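Local structure of uncharacterized protein (Candida albicans, 5K04) at residues E661-L666 with V744-S749; D460-I465 with V512-Q517; K595-I600 with L612-Y617; L678-K681 with Y687-Q690. The protein is the non-catalytic subunit of the N-terminal acetyltransferase B (NatB) complex and probably serves as the helical scaffold on which the catalytic subunit works. All coordinates share one frame; numbering follows the deposited sequence.

Contact 1. Residues E661-L666 with V744-S749; sequences ELTQNL and VALLNS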
loop_
_atom_site.group_PDB
_atom_site.type_symbol
_atom_site.label_atom_id
_atom_site.label_comp_id
_atom_site.label_asym_id
_atom_site.label_seq_id
_atom_site.Cartn_x
_atom_site.Cartn_y
_atom_site.Cartn_z
ATOM N N GLU A 661 23.230 10.554 -8.119
ATOM C CA GLU A 661 23.582 11.164 -6.837
ATOM C C GLU A 661 24.008 12.607 -6.986
ATOM O O GLU A 661 23.962 13.352 -6.003
ATOM C CB GLU A 661 24.746 10.451 -6.159
ATOM C CG GLU A 661 24.559 9.007 -5.876
ATOM C CD GLU A 661 25.893 8.341 -5.693
ATOM O OE1 GLU A 661 26.308 7.589 -6.598
ATOM O OE2 GLU A 661 26.548 8.621 -4.673
ATOM N N LEU A 662 24.485 12.998 -8.172
ATOM C CA LEU A 662 24.918 14.374 -8.361
ATOM C C LEU A 662 23.756 15.344 -8.170
ATOM O O LEU A 662 23.858 16.311 -7.409
ATOM C CB LEU A 662 25.550 14.531 -9.744
ATOM C CG LEU A 662 25.897 15.972 -10.092
ATOM C CD1 LEU A 662 26.968 16.496 -9.137
ATOM C CD2 LEU A 662 26.376 16.045 -11.517
ATOM N N THR A 663 22.628 15.085 -8.833
ATOM C CA THR A 663 21.502 15.998 -8.695
ATOM C C THR A 663 20.744 15.783 -7.389
ATOM O O THR A 663 20.141 16.728 -6.867
ATOM C CB THR A 663 20.570 15.881 -9.903
ATOM O OG1 THR A 663 20.264 14.509 -10.177
ATOM C CG2 THR A 663 21.230 16.514 -11.125
ATOM N N GLN A 664 20.796 14.573 -6.827
ATOM C CA GLN A 664 20.232 14.365 -5.495
ATOM C C GLN A 664 20.941 15.233 -4.450
ATOM O O GLN A 664 20.296 15.955 -3.676
ATOM C CB GLN A 664 20.333 12.892 -5.106
ATOM C CG GLN A 664 19.354 11.964 -5.765
ATOM C CD GLN A 664 19.424 10.579 -5.128
ATOM O OE1 GLN A 664 20.354 9.807 -5.389
ATOM N NE2 GLN A 664 18.458 10.274 -4.257
ATOM N N ASN A 665 22.278 15.128 -4.378
ATOM C CA ASN A 665 23.040 15.908 -3.407
ATOM C C ASN A 665 22.931 17.402 -3.693
ATOM O O ASN A 665 22.814 18.213 -2.768
ATOM C CB ASN A 665 24.511 15.492 -3.424
ATOM C CG ASN A 665 24.726 14.060 -2.999
ATOM O OD1 ASN A 665 23.915 13.465 -2.273
ATOM N ND2 ASN A 665 25.842 13.492 -3.449
ATOM N N LEU A 666 23.003 17.780 -4.975
ATOM C CA LEU A 666 22.944 19.186 -5.343
ATOM C C LEU A 666 21.589 19.782 -4.974
ATOM O O LEU A 666 21.515 20.920 -4.488
ATOM C CB LEU A 666 23.236 19.318 -6.836
ATOM C CG LEU A 666 23.803 20.614 -7.409
ATOM C CD1 LEU A 666 24.909 21.160 -6.526
ATOM C CD2 LEU A 666 24.322 20.348 -8.810
ATOM N N VAL A 744 21.081 22.470 -14.732
ATOM C CA VAL A 744 21.165 23.930 -14.832
ATOM C C VAL A 744 20.116 24.597 -13.947
ATOM O O VAL A 744 20.374 25.637 -13.325
ATOM C CB VAL A 744 21.032 24.368 -16.307
ATOM C CG1 VAL A 744 20.727 25.875 -16.425
ATOM C CG2 VAL A 744 22.304 24.019 -17.066
ATOM N N ALA A 745 18.921 24.007 -13.866
ATOM C CA ALA A 745 17.901 24.515 -12.956
ATOM C C ALA A 745 18.416 24.558 -11.520
ATOM O O ALA A 745 18.154 25.520 -10.789
ATOM C CB ALA A 745 16.648 23.645 -13.061
ATOM N N LEU A 746 19.174 23.533 -11.112
ATOM C CA LEU A 746 19.719 23.475 -9.757
ATOM C C LEU A 746 20.821 24.514 -9.561
ATOM O O LEU A 746 20.836 25.232 -8.556
ATOM C CB LEU A 746 20.238 22.059 -9.466
ATOM C CG LEU A 746 19.158 20.968 -9.454
ATOM C CD1 LEU A 746 19.720 19.583 -9.150
ATOM C CD2 LEU A 746 18.031 21.309 -8.452
ATOM N N LEU A 747 21.747 24.609 -10.526
ATOM C CA LEU A 747 22.865 25.550 -10.441
ATOM C C LEU A 747 22.390 26.994 -10.346
ATOM O O LEU A 747 22.938 27.786 -9.573
ATOM C CB LEU A 747 23.766 25.380 -11.659
ATOM C CG LEU A 747 24.533 24.067 -11.738
ATOM C CD1 LEU A 747 25.149 23.917 -13.111
ATOM C CD2 LEU A 747 25.613 24.046 -10.687
ATOM N N ASN A 748 21.381 27.360 -11.145
ATOM C CA ASN A 748 20.780 28.687 -11.078
ATOM C C ASN A 748 20.002 28.912 -9.789
ATOM O O ASN A 748 19.649 30.052 -9.484
ATOM C CB ASN A 748 19.854 28.897 -12.275
ATOM C CG ASN A 748 20.599 28.881 -13.606
ATOM O OD1 ASN A 748 21.828 29.001 -13.661
ATOM N ND2 ASN A 748 19.850 28.724 -14.684
ATOM N N SER A 749 19.710 27.856 -9.045
ATOM C CA SER A 749 19.002 27.969 -7.782
ATOM C C SER A 749 19.952 28.105 -6.598
ATOM O O SER A 749 19.505 28.455 -5.503
ATOM C CB SER A 749 18.086 26.758 -7.594
ATOM O OG SER A 749 16.911 26.884 -8.372
#

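Contact 2. Residues D460-I465 with V512-Q517; sequences DAWVDI and VAKILQ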
loop_
_atom_site.group_PDB
_atom_site.type_symbol
_atom_site.label_atom_id
_atom_site.label_comp_id
_atom_site.label_asym_id
_atom_site.label_seq_id
_atom_site.Cartn_x
_atom_site.Cartn_y
_atom_site.Cartn_z
ATOM N N ASP A 460 2.916 20.251 -8.052
ATOM C CA ASP A 460 1.466 20.101 -8.105
ATOM C C ASP A 460 1.058 18.636 -8.183
ATOM O O ASP A 460 0.021 18.248 -7.637
ATOM C CB ASP A 460 0.907 20.888 -9.291
ATOM C CG ASP A 460 1.092 22.406 -9.133
ATOM O OD1 ASP A 460 0.977 22.908 -7.993
ATOM O OD2 ASP A 460 1.343 23.092 -10.153
ATOM N N ALA A 461 1.865 17.807 -8.836
ATOM C CA ALA A 461 1.586 16.373 -8.853
ATOM C C ALA A 461 1.744 15.765 -7.462
ATOM O O ALA A 461 0.933 14.928 -7.041
ATOM C CB ALA A 461 2.500 15.674 -9.858
ATOM N N TRP A 462 2.778 16.188 -6.726
ATOM C CA TRP A 462 2.968 15.692 -5.363
ATOM C C TRP A 462 1.825 16.103 -4.440
ATOM O O TRP A 462 1.383 15.314 -3.600
ATOM C CB TRP A 462 4.291 16.193 -4.802
ATOM C CG TRP A 462 5.454 15.414 -5.302
ATOM C CD1 TRP A 462 6.409 15.833 -6.190
ATOM C CD2 TRP A 462 5.791 14.071 -4.954
ATOM N NE1 TRP A 462 7.323 14.829 -6.403
ATOM C CE2 TRP A 462 6.964 13.734 -5.664
ATOM C CE3 TRP A 462 5.219 13.118 -4.111
ATOM C CZ2 TRP A 462 7.576 12.496 -5.549
ATOM C CZ3 TRP A 462 5.829 11.859 -4.007
ATOM C CH2 TRP A 462 6.995 11.569 -4.715
ATOM N N VAL A 463 1.355 17.347 -4.560
ATOM C CA VAL A 463 0.206 17.787 -3.774
ATOM C C VAL A 463 -1.000 16.918 -4.098
ATOM O O VAL A 463 -1.792 16.563 -3.215
ATOM C CB VAL A 463 -0.073 19.280 -4.041
ATOM C CG1 VAL A 463 -1.398 19.709 -3.442
ATOM C CG2 VAL A 463 1.057 20.146 -3.511
ATOM N N ASP A 464 -1.136 16.539 -5.374
ATOM C CA ASP A 464 -2.222 15.657 -5.786
ATOM C C ASP A 464 -2.097 14.293 -5.117
ATOM O O ASP A 464 -3.095 13.712 -4.672
ATOM C CB ASP A 464 -2.215 15.526 -7.309
ATOM C CG ASP A 464 -3.492 14.940 -7.845
ATOM O OD1 ASP A 464 -4.549 15.601 -7.708
ATOM O OD2 ASP A 464 -3.439 13.820 -8.403
ATOM N N ILE A 465 -0.869 13.784 -5.016
ATOM C CA ILE A 465 -0.613 12.556 -4.278
ATOM C C ILE A 465 -0.988 12.723 -2.809
ATOM O O ILE A 465 -1.603 11.833 -2.208
ATOM C CB ILE A 465 0.859 12.141 -4.463
ATOM C CG1 ILE A 465 1.109 11.757 -5.919
ATOM C CG2 ILE A 465 1.217 10.982 -3.574
ATOM C CD1 ILE A 465 2.511 11.335 -6.224
ATOM N N VAL A 512 5.338 14.367 1.947
ATOM C CA VAL A 512 5.411 15.661 2.627
ATOM C C VAL A 512 6.809 16.259 2.499
ATOM O O VAL A 512 6.960 17.447 2.187
ATOM C CB VAL A 512 4.986 15.525 4.108
ATOM C CG1 VAL A 512 5.195 16.839 4.876
ATOM C CG2 VAL A 512 3.516 15.074 4.237
ATOM N N ALA A 513 7.851 15.439 2.708
ATOM C CA ALA A 513 9.228 15.925 2.581
ATOM C C ALA A 513 9.497 16.479 1.186
ATOM O O ALA A 513 10.150 17.519 1.034
ATOM C CB ALA A 513 10.209 14.795 2.883
ATOM N N LYS A 514 8.982 15.791 0.161
ATOM C CA LYS A 514 9.200 16.184 -1.226
ATOM C C LYS A 514 8.467 17.481 -1.564
ATOM O O LYS A 514 8.995 18.332 -2.286
ATOM C CB LYS A 514 8.747 15.048 -2.138
ATOM C CG LYS A 514 9.203 15.186 -3.554
ATOM C CD LYS A 514 10.639 14.710 -3.729
ATOM C CE LYS A 514 10.965 14.664 -5.220
ATOM N NZ LYS A 514 12.331 14.173 -5.480
ATOM N N ILE A 515 7.248 17.643 -1.054
ATOM C CA ILE A 515 6.514 18.891 -1.240
ATOM C C ILE A 515 7.268 20.055 -0.616
ATOM O O ILE A 515 7.379 21.143 -1.207
ATOM C CB ILE A 515 5.102 18.760 -0.646
ATOM C CG1 ILE A 515 4.241 17.862 -1.543
ATOM C CG2 ILE A 515 4.485 20.153 -0.411
ATOM C CD1 ILE A 515 3.008 17.331 -0.833
ATOM N N LEU A 516 7.757 19.860 0.608
ATOM C CA LEU A 516 8.483 20.921 1.291
ATOM C C LEU A 516 9.737 21.301 0.515
ATOM O O LEU A 516 9.992 22.480 0.266
ATOM C CB LEU A 516 8.825 20.468 2.708
ATOM C CG LEU A 516 7.613 20.355 3.630
ATOM C CD1 LEU A 516 7.953 19.574 4.903
ATOM C CD2 LEU A 516 7.125 21.754 3.943
ATOM N N GLN A 517 10.495 20.299 0.066
ATOM C CA GLN A 517 11.762 20.557 -0.610
ATOM C C GLN A 517 11.555 21.385 -1.869
ATOM O O GLN A 517 12.236 22.393 -2.083
ATOM C CB GLN A 517 12.456 19.230 -0.949
ATOM C CG GLN A 517 13.687 19.412 -1.839
ATOM C CD GLN A 517 14.421 18.117 -2.099
ATOM O OE1 GLN A 517 14.089 17.378 -3.032
ATOM N NE2 GLN A 517 15.432 17.831 -1.272
#

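Contact 3. Residues K595-I600 with L612-Y617; sequences KVFNKI and LLYKLY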
loop_
_atom_site.group_PDB
_atom_site.type_symbol
_atom_site.label_atom_id
_atom_site.label_comp_id
_atom_site.label_asym_id
_atom_site.label_seq_id
_atom_site.Cartn_x
_atom_site.Cartn_y
_atom_site.Cartn_z
ATOM N N LYS A 595 17.242 16.900 19.989
ATOM C CA LYS A 595 17.701 15.657 20.592
ATOM C C LYS A 595 17.302 14.458 19.742
ATOM O O LYS A 595 18.109 13.547 19.520
ATOM C CB LYS A 595 17.150 15.537 22.012
ATOM C CG LYS A 595 17.814 16.496 23.004
ATOM C CD LYS A 595 17.091 16.479 24.342
ATOM C CE LYS A 595 17.568 17.600 25.244
ATOM N NZ LYS A 595 16.827 17.592 26.540
ATOM N N VAL A 596 16.065 14.444 19.245
ATOM C CA VAL A 596 15.666 13.395 18.313
ATOM C C VAL A 596 16.550 13.437 17.072
ATOM O O VAL A 596 17.063 12.406 16.617
ATOM C CB VAL A 596 14.173 13.537 17.963
ATOM C CG1 VAL A 596 13.780 12.552 16.895
ATOM C CG2 VAL A 596 13.320 13.333 19.211
ATOM N N PHE A 597 16.763 14.639 16.528
ATOM C CA PHE A 597 17.604 14.816 15.347
ATOM C C PHE A 597 18.981 14.203 15.564
ATOM O O PHE A 597 19.501 13.476 14.711
ATOM C CB PHE A 597 17.726 16.315 15.036
ATOM C CG PHE A 597 18.340 16.624 13.687
ATOM C CD1 PHE A 597 19.710 16.545 13.487
ATOM C CD2 PHE A 597 17.545 17.013 12.636
ATOM C CE1 PHE A 597 20.267 16.838 12.249
ATOM C CE2 PHE A 597 18.091 17.303 11.395
ATOM C CZ PHE A 597 19.455 17.213 11.204
ATOM N N ASN A 598 19.583 14.489 16.712
ATOM C CA ASN A 598 20.960 14.081 16.956
ATOM C C ASN A 598 21.076 12.582 17.245
ATOM O O ASN A 598 22.086 11.963 16.890
ATOM C CB ASN A 598 21.524 14.925 18.099
ATOM C CG ASN A 598 22.960 14.615 18.392
ATOM O OD1 ASN A 598 23.829 14.741 17.530
ATOM N ND2 ASN A 598 23.223 14.209 19.620
ATOM N N LYS A 599 20.054 11.984 17.873
ATOM C CA LYS A 599 20.028 10.536 18.052
ATOM C C LYS A 599 19.940 9.813 16.708
ATOM O O LYS A 599 20.576 8.774 16.506
ATOM C CB LYS A 599 18.850 10.148 18.948
ATOM C CG LYS A 599 18.956 8.744 19.549
ATOM C CD LYS A 599 17.777 8.429 20.462
ATOM C CE LYS A 599 18.172 7.443 21.562
ATOM N NZ LYS A 599 18.776 6.187 21.027
ATOM N N ILE A 600 19.160 10.364 15.777
ATOM C CA ILE A 600 18.981 9.751 14.469
ATOM C C ILE A 600 20.254 9.852 13.632
ATOM O O ILE A 600 20.673 8.871 13.007
ATOM C CB ILE A 600 17.779 10.392 13.762
ATOM C CG1 ILE A 600 16.508 10.084 14.560
ATOM C CG2 ILE A 600 17.670 9.902 12.332
ATOM C CD1 ILE A 600 15.336 10.933 14.169
ATOM N N LEU A 612 27.832 14.957 6.398
ATOM C CA LEU A 612 28.192 16.363 6.543
ATOM C C LEU A 612 26.961 17.264 6.468
ATOM O O LEU A 612 26.809 18.190 7.270
ATOM C CB LEU A 612 29.202 16.745 5.467
ATOM C CG LEU A 612 29.549 18.225 5.280
ATOM C CD1 LEU A 612 30.355 18.732 6.458
ATOM C CD2 LEU A 612 30.324 18.413 3.975
ATOM N N LEU A 613 26.070 16.996 5.511
ATOM C CA LEU A 613 24.862 17.798 5.339
ATOM C C LEU A 613 24.079 17.922 6.642
ATOM O O LEU A 613 23.658 19.022 7.029
ATOM C CB LEU A 613 23.982 17.175 4.245
ATOM C CG LEU A 613 22.691 17.948 3.885
ATOM C CD1 LEU A 613 23.009 19.323 3.288
ATOM C CD2 LEU A 613 21.770 17.150 2.950
ATOM N N TYR A 614 23.859 16.794 7.326
ATOM C CA TYR A 614 22.981 16.810 8.487
ATOM C C TYR A 614 23.692 17.313 9.728
ATOM O O TYR A 614 23.039 17.840 10.633
ATOM C CB TYR A 614 22.360 15.423 8.685
ATOM C CG TYR A 614 21.364 15.170 7.578
ATOM C CD1 TYR A 614 20.209 15.955 7.468
ATOM C CD2 TYR A 614 21.598 14.202 6.600
ATOM C CE1 TYR A 614 19.307 15.775 6.419
ATOM C CE2 TYR A 614 20.694 14.010 5.550
ATOM C CZ TYR A 614 19.549 14.795 5.464
ATOM O OH TYR A 614 18.664 14.593 4.423
ATOM N N LYS A 615 25.021 17.184 9.771
ATOM C CA LYS A 615 25.791 17.909 10.770
ATOM C C LYS A 615 25.704 19.420 10.532
ATOM O O LYS A 615 25.464 20.190 11.470
ATOM C CB LYS A 615 27.239 17.422 10.755
ATOM C CG LYS A 615 28.122 18.070 11.816
ATOM C CD LYS A 615 29.482 17.362 11.906
ATOM C CE LYS A 615 30.456 18.087 12.831
ATOM N NZ LYS A 615 30.057 18.062 14.260
ATOM N N LEU A 616 25.875 19.857 9.278
ATOM C CA LEU A 616 25.655 21.261 8.941
ATOM C C LEU A 616 24.270 21.712 9.387
ATOM O O LEU A 616 24.132 22.730 10.072
ATOM C CB LEU A 616 25.840 21.482 7.436
ATOM C CG LEU A 616 27.265 21.309 6.859
ATOM C CD1 LEU A 616 27.320 21.652 5.372
ATOM C CD2 LEU A 616 28.302 22.117 7.636
ATOM N N TYR A 617 23.232 20.935 9.043
ATOM C CA TYR A 617 21.878 21.276 9.472
ATOM C C TYR A 617 21.800 21.400 10.991
ATOM O O TYR A 617 21.314 22.405 11.520
ATOM C CB TYR A 617 20.876 20.239 8.975
ATOM C CG TYR A 617 20.196 20.564 7.650
ATOM C CD1 TYR A 617 19.414 21.710 7.493
ATOM C CD2 TYR A 617 20.289 19.689 6.574
ATOM C CE1 TYR A 617 18.760 21.984 6.284
ATOM C CE2 TYR A 617 19.642 19.948 5.369
ATOM C CZ TYR A 617 18.887 21.097 5.223
ATOM O OH TYR A 617 18.276 21.347 4.015
#

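Contact 4. Residues L678-K681 with Y687-Q690; sequences LLAK and YMNQ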
loop_
_atom_site.group_PDB
_atom_site.type_symbol
_atom_site.label_atom_id
_atom_site.label_comp_id
_atom_site.label_asym_id
_atom_site.label_seq_id
_atom_site.Cartn_x
_atom_site.Cartn_y
_atom_site.Cartn_z
ATOM N N LEU A 678 16.494 31.600 4.863
ATOM C CA LEU A 678 15.277 31.787 5.645
ATOM C C LEU A 678 15.613 32.105 7.100
ATOM O O LEU A 678 15.082 33.062 7.683
ATOM C CB LEU A 678 14.402 30.539 5.524
ATOM C CG LEU A 678 12.983 30.502 6.099
ATOM C CD1 LEU A 678 12.200 29.400 5.447
ATOM C CD2 LEU A 678 13.024 30.257 7.580
ATOM N N LEU A 679 16.515 31.321 7.695
ATOM C CA LEU A 679 16.887 31.540 9.088
ATOM C C LEU A 679 17.643 32.851 9.273
ATOM O O LEU A 679 17.482 33.521 10.301
ATOM C CB LEU A 679 17.712 30.361 9.590
ATOM C CG LEU A 679 16.878 29.084 9.742
ATOM C CD1 LEU A 679 17.755 27.877 9.977
ATOM C CD2 LEU A 679 15.877 29.252 10.887
ATOM N N ALA A 680 18.471 33.235 8.297
ATOM C CA ALA A 680 19.158 34.520 8.385
ATOM C C ALA A 680 18.168 35.674 8.511
ATOM O O ALA A 680 18.428 36.649 9.227
ATOM C CB ALA A 680 20.051 34.719 7.169
ATOM N N LYS A 681 17.027 35.581 7.823
ATOM C CA LYS A 681 15.966 36.572 7.975
ATOM C C LYS A 681 15.320 36.482 9.354
ATOM O O LYS A 681 15.306 37.456 10.112
ATOM C CB LYS A 681 14.907 36.369 6.888
ATOM C CG LYS A 681 15.399 36.468 5.450
ATOM C CD LYS A 681 14.293 36.030 4.487
ATOM C CE LYS A 681 14.806 35.792 3.069
ATOM N NZ LYS A 681 13.803 35.052 2.236
ATOM N N TYR A 687 26.927 36.211 12.414
ATOM C CA TYR A 687 27.431 34.944 11.889
ATOM C C TYR A 687 26.492 34.336 10.844
ATOM O O TYR A 687 26.964 33.654 9.925
ATOM C CB TYR A 687 27.721 33.963 13.037
ATOM C CG TYR A 687 26.625 33.843 14.071
ATOM C CD1 TYR A 687 25.468 33.123 13.797
ATOM C CD2 TYR A 687 26.752 34.433 15.324
ATOM C CE1 TYR A 687 24.461 33.008 14.727
ATOM C CE2 TYR A 687 25.748 34.323 16.269
ATOM C CZ TYR A 687 24.598 33.600 15.963
ATOM O OH TYR A 687 23.573 33.469 16.875
ATOM N N MET A 688 25.178 34.591 10.930
ATOM C CA MET A 688 24.287 34.146 9.858
ATOM C C MET A 688 24.504 34.954 8.579
ATOM O O MET A 688 24.487 34.394 7.474
ATOM C CB MET A 688 22.829 34.238 10.297
ATOM C CG MET A 688 22.445 33.235 11.368
ATOM S SD MET A 688 22.859 31.554 10.956
ATOM C CE MET A 688 21.774 31.417 9.583
ATOM N N ASN A 689 24.704 36.272 8.707
ATOM C CA ASN A 689 25.011 37.082 7.532
ATOM C C ASN A 689 26.311 36.638 6.879
ATOM O O ASN A 689 26.466 36.756 5.660
ATOM C CB ASN A 689 25.082 38.556 7.902
ATOM C CG ASN A 689 23.724 39.138 8.202
ATOM O OD1 ASN A 689 22.716 38.709 7.636
ATOM N ND2 ASN A 689 23.681 40.115 9.109
ATOM N N GLN A 690 27.246 36.105 7.664
ATOM C CA GLN A 690 28.476 35.591 7.080
ATOM C C GLN A 690 28.233 34.272 6.352
ATOM O O GLN A 690 28.847 34.013 5.308
ATOM C CB GLN A 690 29.543 35.446 8.165
ATOM C CG GLN A 690 30.873 34.880 7.688
ATOM C CD GLN A 690 31.486 35.665 6.547
ATOM O OE1 GLN A 690 31.167 36.837 6.333
ATOM N NE2 GLN A 690 32.380 35.017 5.808
#

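Contact 1. Residues E661-L666 with V744-S749
Leu746 reaches from the last helix of the chain into the flank of helix 661-682, where its CD1 methyl carries most of the contact. With CG beside the backbone N and anti to the carbonyl carbon (chi1 -64°), and the branch extended beyond it, CD1 is delivered against the backbone and side chain of Thr663. It lies 3.7 Å from Thr663 O and 3.9 Å from Thr663 CB, with Thr663 CG2 equally near, and the two side chains cross at about a right angle. This is the tight part. The same methyl also approaches Leu666 from the side of its CB, at 4.2 Å from Leu746 CD1 to Leu666 CB, so one leucine branch bridges residues one turn apart. Packing is looser where the branch ends meet: Leu666 CD2 and Leu747 CD2 are 4.3 Å apart. All four touching residues are buried.

Their side chains touch through carbon alone; the one polar atom met is Thr663 O, which accepts from Thr667 OG1. Thr663 OG1 is hydrogen-bonded to Asn423, Asn425 and Gly660 O. On the solvent side, Ala745 and Asn748 are exposed, Asn748 OD1 being bonded to Lys703. Ser749 OG bonds to Ala745 O at 3.0 Å, linking Ser749 to the residue four earlier.

Phe702 of helix 698-703 lies against both Leu666 and Leu747, Leu662 packs on helix 707-717, and Leu746 runs on to Thr667, so the start of helix 661-682 is wedged among the C-terminal helices.

Contact 2. Residues D460-I465 with V512-Q517
Lys514 rests its CG over one face of the Trp462 indole, and its course from CB to NZ describes most of the contact. CB sits above the bond shared by the two rings, 4.2 Å from Trp462 CE2. Because CG is anti to the backbone N (chi1 -167°), the next atom is carried onto the indole: Lys514 CG is 3.4 Å from Trp462 CE2 and makes a CH-pi contact with the five-membered ring, 3.6 Å from its centroid and 21° off the normal. The bend at chi2 then takes the chain outward across the rim between NE1 and CZ2, still on the same side of the ring plane. CD passes near Trp462 CZ2 at 4.2 Å, and CE lies beyond the rim, 3.8 Å from Trp462 NE1 with CZ2 almost as near. NZ continues past the indole to the carbonyls of Thr450 and Thr452, whose hydrogen bonds hold the buried ammonium.

Ile515 packs beside the lysine. Its CG1 meets Trp462 CB at 3.7 Å, on the lysine's side of the indole plane, and its CD1 presses on the backbone at Trp462 and reaches Val463 CG2 at 4.3 Å. Trp462 is thereby held at its root by isoleucine and over its ring by lysine.

The two helical segments run roughly antiparallel, at 151°, with axes 9.5 Å apart. Both belong to the NatB non-catalytic subunit family region. Trp462 is also packed by the loop residues Asn446, Leu449 and Thr452, Ile515 leans on Phe531 of helix 525-537, and helix 571-584 covers Ala513 and Leu516 on helix 506-521.

Contact 3. Residues K595-I600 with L612-Y617
Phe597 points its ring at the backbone and side chains of helix 608-625, and the way it meets Tyr614 defines the contact. The two side chains cross at about a right angle. CG of Phe597 lies anti to the backbone N (chi1 -169°), which sends the ring outward from helix 591-601 so that its far end, CE1 and CZ, makes the touches. At its edge, close to the ring plane, stands the carbonyl of Tyr614: Phe597 CE1 is 3.4 Å from Tyr614 O, an approach of aromatic C-H to carbonyl oxygen. CZ then meets Tyr614 CD1 at 4.0 Å, obliquely to the tyrosine ring. The same CZ touches Tyr617 CB, also at 4.0 Å, so the phenylalanine tip sits between two residues a helical turn apart.

The tyrosine rings lead onward. Tyr614 meets the ring of Phe606, and Tyr617 packs edge-to-face on Phe672 of helix 661-682. Phe597 itself rests on Val580 of helix 571-584.

Helices 591-601 and 608-625 are consecutive, joined by a short connection, and pack together as helices do in an alpha-solenoid, probably an extension of the helical-repeat architecture of this TPR-clan family.

Contact 4. Residues L678-K681 with Y687-Q690
Met688 folds against helix 661-682 with its CB and its terminal methyl, the two points where it touches the neighbouring helix. The backbones come close here, Ala680 CA lying 5.3 Å from Met688 CA.

The contacts between apolar side chains are two. Ala680 CB faces Met688 CB at 4.2 Å, both bonds directed at the partner helix, and the short alanine methyl permits this nearness. Farther along the methionine, CE comes to 4.2 Å from Leu679 CB. The thioether gets there by bending: its chi2 (-53°) and chi3 (-65°) both curl the chain, so that the methyl turns back to the helix instead of stretching past it.

Against the backbone, the same atoms find further surface. Met688 CE is 4.0 Å from Ala680 N, and Met688 CB is 4.1 Å from Ala680 CA, so the methionine touches main chain and side chain alike.

Polar interactions lie at the margin. Met688 N is hydrogen-bonded to Ser685 OG at the start of helix 686-695, whereas Lys681 points off the contact and is exposed. Leu620 and Thr624 of helix 608-625 press on Met688, and Thr624 also on Leu679, covering the buried part.

With van der Waals contacts and no polar bond between the segments, the pairing of these consecutive helices across their short connection rests on shape and burial, the curled methionine setting CE against the backbone at Leu679-Ala680.

All four contacts are mainly apolar helix-helix packing, and most of their touching residues are buried, but their depth differs. Contact 2 is innermost, about 16 Å from the chain centre, whereas contact 4, about 38 Å out, is peripheral though still buried, with contacts 3 and 1 between. Contacts 1 and 4 share helix 661-682, with contact 4 nested in the loop that contact 1 closes; their centres are about 22 Å apart. That helix also receives aromatic packing from Tyr617 of contact 3. Chemistry varies as well: leucine methyls in contact 1, a lysine chain on an indole in contact 2, crossed aromatics in contact 3, and a curled methionine in contact 4.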